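Side-chain contacts in 5-carboxymethyl-2-hydroxymuconate semialdehyde dehydrogenase (Thermus thermophilus, PDB 2D4E), which probably catalyses the NAD-dependent oxidation of 5-carboxymethyl-2-hydroxymuconate semialdehyde to its carboxylic acid, as a member of the aldehyde dehydrogenase family: residues Glu105-Glu110 with Ala123-Ala128; Ala174-Ser179 with Thr206-Ile211. One frame throughout, in Å; residues are numbered along the deposited sequence.

Contact 1 (Glu105-Glu110 with Ala123-Ala128); sequences ELAVME and AQVARA
The first torsion of Val125 (chi1 171°) places CG2 beside the backbone N and anti to the carbonyl carbon, and this methyl meets Leu106 and Ala107. The pairing joins two consecutive helices of the aldehyde dehydrogenase fold, 103-114 and 118-136, linked by only a few residues, and it is small: 129 Å² buried, about half of it on Val125. The CG2 methyl makes the closest approaches. It lies 3.9 Å from Leu106 CB, so that leucine meets it with the root of its side chain. The leucine's first torsion (chi1 -74°) sets CG anti to the carbonyl carbon; Leu106 CD1 still lies 4.2 Å from Val125 CG1, and the side chain goes on to touch Lys207 and Ile211 of helix 203-214. Ala107 offers little bulk, and the backbones come close here, with Ala107 CA and Val125 CA 6.4 Å apart. The alanine is met at its side chain, where CB is 4.1 Å from Val125 CG2, and also at its main chain. All three touching residues are buried, and the forces between them are those of apolar packing. The shortest approach is of the methyl to the backbone, Val125 CG2 to Ala107 N at 3.8 Å.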
loop_
_atom_site.group_PDB
_atom_site.type_symbol
_atom_site.label_atom_id
_atom_site.label_comp_id
_atom_site.label_asym_id
_atom_site.label_seq_id
_atom_site.Cartn_x
_atom_site.Cartn_y
_atom_site.Cartn_z
ATOM N N GLU C 105 1.938 -40.759 4.391
ATOM C CA GLU C 105 3.345 -41.148 4.394
ATOM C C GLU C 105 4.205 -40.079 5.076
ATOM O O GLU C 105 5.050 -40.398 5.918
ATOM C CB GLU C 105 3.844 -41.350 2.961
ATOM C CG GLU C 105 3.091 -42.394 2.154
ATOM C CD GLU C 105 3.191 -42.140 0.651
ATOM O OE1 GLU C 105 4.310 -41.903 0.149
ATOM O OE2 GLU C 105 2.147 -42.177 -0.032
ATOM N N LEU C 106 3.994 -38.817 4.694
ATOM C CA LEU C 106 4.746 -37.692 5.255
ATOM C C LEU C 106 4.561 -37.583 6.771
ATOM O O LEU C 106 5.523 -37.380 7.518
ATOM C CB LEU C 106 4.319 -36.378 4.572
ATOM C CG LEU C 106 4.821 -36.166 3.127
ATOM C CD1 LEU C 106 4.037 -35.058 2.437
ATOM C CD2 LEU C 106 6.312 -35.833 3.153
ATOM N N ALA C 107 3.323 -37.724 7.224
ATOM C CA ALA C 107 3.027 -37.642 8.644
ATOM C C ALA C 107 3.749 -38.744 9.405
ATOM O O ALA C 107 4.428 -38.486 10.396
ATOM C CB ALA C 107 1.529 -37.748 8.871
ATOM N N VAL C 108 3.605 -39.979 8.942
ATOM C CA VAL C 108 4.249 -41.103 9.606
ATOM C C VAL C 108 5.765 -40.957 9.610
ATOM O O VAL C 108 6.422 -41.164 10.632
ATOM C CB VAL C 108 3.877 -42.443 8.930
ATOM C CG1 VAL C 108 4.676 -43.576 9.554
ATOM C CG2 VAL C 108 2.380 -42.707 9.086
ATOM N N MET C 109 6.316 -40.593 8.462
ATOM C CA MET C 109 7.753 -40.432 8.337
ATOM C C MET C 109 8.305 -39.426 9.348
ATOM O O MET C 109 9.223 -39.735 10.114
ATOM C CB MET C 109 8.096 -39.980 6.918
ATOM C CG MET C 109 9.574 -39.938 6.626
ATOM S SD MET C 109 9.868 -39.555 4.894
ATOM C CE MET C 109 9.194 -41.015 4.119
ATOM N N GLU C 110 7.741 -38.223 9.355
ATOM C CA GLU C 110 8.213 -37.193 10.268
ATOM C C GLU C 110 7.933 -37.559 11.724
ATOM O O GLU C 110 8.703 -37.208 12.621
ATOM C CB GLU C 110 7.574 -35.848 9.914
ATOM C CG GLU C 110 7.935 -34.724 10.870
ATOM C CD GLU C 110 7.773 -33.348 10.247
ATOM O OE1 GLU C 110 7.635 -32.367 11.007
ATOM O OE2 GLU C 110 7.797 -33.245 9.001
ATOM N N ALA C 123 -1.517 -32.740 11.007
ATOM C CA ALA C 123 -2.044 -31.390 10.833
ATOM C C ALA C 123 -0.959 -30.496 10.234
ATOM O O ALA C 123 -1.253 -29.560 9.488
ATOM C CB ALA C 123 -2.506 -30.825 12.175
ATOM N N GLN C 124 0.296 -30.789 10.568
ATOM C CA GLN C 124 1.426 -30.017 10.058
ATOM C C GLN C 124 1.612 -30.255 8.560
ATOM O O GLN C 124 2.070 -29.369 7.837
ATOM C CB GLN C 124 2.701 -30.392 10.814
ATOM C CG GLN C 124 2.676 -29.977 12.270
ATOM C CD GLN C 124 3.225 -28.590 12.474
ATOM O OE1 GLN C 124 4.439 -28.390 12.481
ATOM N NE2 GLN C 124 2.336 -27.616 12.626
ATOM N N VAL C 125 1.260 -31.453 8.097
ATOM C CA VAL C 125 1.369 -31.761 6.676
ATOM C C VAL C 125 0.357 -30.888 5.948
ATOM O O VAL C 125 0.628 -30.377 4.866
ATOM C CB VAL C 125 1.061 -33.241 6.375
ATOM C CG1 VAL C 125 0.981 -33.458 4.868
ATOM C CG2 VAL C 125 2.146 -34.127 6.970
ATOM N N ALA C 126 -0.815 -30.718 6.546
ATOM C CA ALA C 126 -1.837 -29.877 5.943
ATOM C C ALA C 126 -1.324 -28.430 5.853
ATOM O O ALA C 126 -1.549 -27.746 4.855
ATOM C CB ALA C 126 -3.126 -29.944 6.765
ATOM N N ARG C 127 -0.633 -27.967 6.893
ATOM C CA ARG C 127 -0.087 -26.608 6.887
ATOM C C ARG C 127 0.987 -26.483 5.810
ATOM O O ARG C 127 1.123 -25.441 5.178
ATOM C CB ARG C 127 0.516 -26.252 8.252
ATOM C CG ARG C 127 -0.500 -25.801 9.294
ATOM C CD ARG C 127 -1.030 -24.381 9.011
ATOM N NE ARG C 127 0.004 -23.342 9.122
ATOM C CZ ARG C 127 0.750 -22.893 8.111
ATOM N NH1 ARG C 127 0.587 -23.374 6.883
ATOM N NH2 ARG C 127 1.679 -21.971 8.333
ATOM N N ALA C 128 1.756 -27.550 5.618
ATOM C CA ALA C 128 2.810 -27.561 4.610
ATOM C C ALA C 128 2.182 -27.413 3.229
ATOM O O ALA C 128 2.668 -26.652 2.390
ATOM C CB ALA C 128 3.594 -28.857 4.688
#

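Contact 2 (Ala174-Ser179 with Thr206-Ile211); sequences APLMLS and TKLAEI
This is a sparse, buried helix-to-helix packing, in which Leu208 of helix 203-214 sets its two methyls against the beginning of helix 175-188. The evidence is in the two branches. Leu208 CD1 meets Leu176 CD1 at 4.2 Å, methyl against methyl, while Leu208 CD2 lies 3.8 Å from Ser179 OG, an apolar group beside a hydroxyl. Leu208 reaches across because its CG extends anti to the backbone N (chi1 176°). The two helices belong to successive beta-alpha-beta units of the Rossmann-like sheet: helix 175-188 connects strands 166-169 and 193-196, and helix 203-214 leads on to strand 222-224. On the first of these helices Leu178 touches the bound NAD, whereas the Ser179 side chain is about 9 Å from it. The serine hydroxyl is occupied within its own helix, donating to Pro175 O with OG 2.8 Å away. It approaches at a C=O...O angle of 145° and 22° out of the carbonyl plane. Ser179 N binds the same oxygen from the other face. With an alanine here, Pro175 O would probably lose its side-chain donor and Leu208 CD2 would be left facing a gap.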
loop_
_atom_site.group_PDB
_atom_site.type_symbol
_atom_site.label_atom_id
_atom_site.label_comp_id
_atom_site.label_asym_id
_atom_site.label_seq_id
_atom_site.Cartn_x
_atom_site.Cartn_y
_atom_site.Cartn_z
ATOM N N ALA C 174 10.382 -29.542 13.235
ATOM C CA ALA C 174 9.257 -29.610 12.295
ATOM C C ALA C 174 9.759 -29.489 10.851
ATOM O O ALA C 174 9.491 -28.499 10.171
ATOM C CB ALA C 174 8.254 -28.497 12.604
ATOM N N PRO C 175 10.472 -30.520 10.365
ATOM C CA PRO C 175 11.059 -30.617 9.023
ATOM C C PRO C 175 10.207 -30.162 7.845
ATOM O O PRO C 175 10.602 -29.269 7.099
ATOM C CB PRO C 175 11.435 -32.094 8.920
ATOM C CG PRO C 175 11.790 -32.432 10.320
ATOM C CD PRO C 175 10.679 -31.777 11.105
ATOM N N LEU C 176 9.044 -30.778 7.666
ATOM C CA LEU C 176 8.182 -30.422 6.543
ATOM C C LEU C 176 7.621 -29.005 6.610
ATOM O O LEU C 176 7.746 -28.237 5.657
ATOM C CB LEU C 176 7.022 -31.413 6.420
ATOM C CG LEU C 176 6.191 -31.231 5.148
ATOM C CD1 LEU C 176 7.040 -31.590 3.929
ATOM C CD2 LEU C 176 4.954 -32.107 5.207
ATOM N N MET C 177 6.998 -28.663 7.732
ATOM C CA MET C 177 6.397 -27.339 7.897
ATOM C C MET C 177 7.393 -26.189 7.798
ATOM O O MET C 177 7.149 -25.207 7.102
ATOM C CB MET C 177 5.656 -27.262 9.237
ATOM C CG MET C 177 5.131 -25.885 9.614
ATOM S SD MET C 177 3.970 -25.207 8.428
ATOM C CE MET C 177 4.590 -23.527 8.282
ATOM N N LEU C 178 8.519 -26.314 8.487
ATOM C CA LEU C 178 9.513 -25.255 8.478
ATOM C C LEU C 178 10.327 -25.125 7.193
ATOM O O LEU C 178 10.831 -24.048 6.893
ATOM C CB LEU C 178 10.436 -25.416 9.684
ATOM C CG LEU C 178 9.669 -25.393 11.012
ATOM C CD1 LEU C 178 10.644 -25.525 12.156
ATOM C CD2 LEU C 178 8.867 -24.105 11.135
ATOM N N SER C 179 10.460 -26.202 6.427
ATOM C CA SER C 179 11.220 -26.109 5.185
ATOM C C SER C 179 10.322 -25.562 4.081
ATOM O O SER C 179 10.742 -24.703 3.311
ATOM C CB SER C 179 11.800 -27.471 4.777
ATOM O OG SER C 179 10.783 -28.397 4.430
ATOM N N THR C 206 13.972 -35.747 2.005
ATOM C CA THR C 206 14.200 -36.573 0.825
ATOM C C THR C 206 12.847 -36.935 0.215
ATOM O O THR C 206 12.703 -36.999 -1.007
ATOM C CB THR C 206 14.979 -37.856 1.182
ATOM O OG1 THR C 206 16.378 -37.550 1.286
ATOM C CG2 THR C 206 14.764 -38.932 0.123
ATOM N N LYS C 207 11.854 -37.154 1.073
ATOM C CA LYS C 207 10.509 -37.484 0.614
ATOM C C LYS C 207 9.912 -36.289 -0.139
ATOM O O LYS C 207 9.273 -36.446 -1.187
ATOM C CB LYS C 207 9.620 -37.847 1.809
ATOM C CG LYS C 207 8.197 -38.237 1.430
ATOM C CD LYS C 207 8.159 -39.482 0.544
ATOM C CE LYS C 207 6.723 -39.878 0.239
ATOM N NZ LYS C 207 6.632 -41.172 -0.490
ATOM N N LEU C 208 10.131 -35.096 0.406
ATOM C CA LEU C 208 9.642 -33.872 -0.198
ATOM C C LEU C 208 10.252 -33.725 -1.588
ATOM O O LEU C 208 9.566 -33.340 -2.537
ATOM C CB LEU C 208 10.015 -32.666 0.673
ATOM C CG LEU C 208 9.647 -31.282 0.123
ATOM C CD1 LEU C 208 8.140 -31.206 -0.118
ATOM C CD2 LEU C 208 10.103 -30.196 1.112
ATOM N N ALA C 209 11.539 -34.027 -1.710
ATOM C CA ALA C 209 12.197 -33.939 -3.010
ATOM C C ALA C 209 11.510 -34.896 -3.988
ATOM O O ALA C 209 11.322 -34.565 -5.158
ATOM C CB ALA C 209 13.669 -34.288 -2.889
ATOM N N GLU C 210 11.127 -36.076 -3.507
ATOM C CA GLU C 210 10.458 -37.047 -4.370
ATOM C C GLU C 210 9.190 -36.420 -4.925
ATOM O O GLU C 210 8.906 -36.512 -6.119
ATOM C CB GLU C 210 10.100 -38.318 -3.595
ATOM C CG GLU C 210 11.302 -39.106 -3.102
ATOM C CD GLU C 210 10.916 -40.438 -2.483
ATOM O OE1 GLU C 210 11.805 -41.110 -1.918
ATOM O OE2 GLU C 210 9.729 -40.817 -2.567
ATOM N N ILE C 211 8.441 -35.769 -4.044
ATOM C CA ILE C 211 7.201 -35.120 -4.423
ATOM C C ILE C 211 7.430 -33.986 -5.417
ATOM O O ILE C 211 6.707 -33.875 -6.403
ATOM C CB ILE C 211 6.463 -34.596 -3.175
ATOM C CG1 ILE C 211 5.982 -35.791 -2.341
ATOM C CG2 ILE C 211 5.296 -33.705 -3.583
ATOM C CD1 ILE C 211 5.386 -35.422 -1.004
#

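Contact 1 closes before contact 2 opens along the chain, yet their centres lie only 9 Å apart, on the same side of the chain's centre. Together they make one cluster of four helices, 103-114, 118-136, 175-188 and 203-214, so that the earlier helix pair packs against helices that flank the Rossmann-like sheet of the NAD-binding region. Leu176 bridges the two: its CD2 is 3.9 Å from Val125 CG2, while its CD1 serves contact 2. Polar links run beside this apolar seam. Glu110 OE2 probably accepts a hydrogen bond from Leu176 N at 3.1 Å, in the first turn of helix 175-188, and Glu105 forms a salt bridge with Lys207 of helix 203-214.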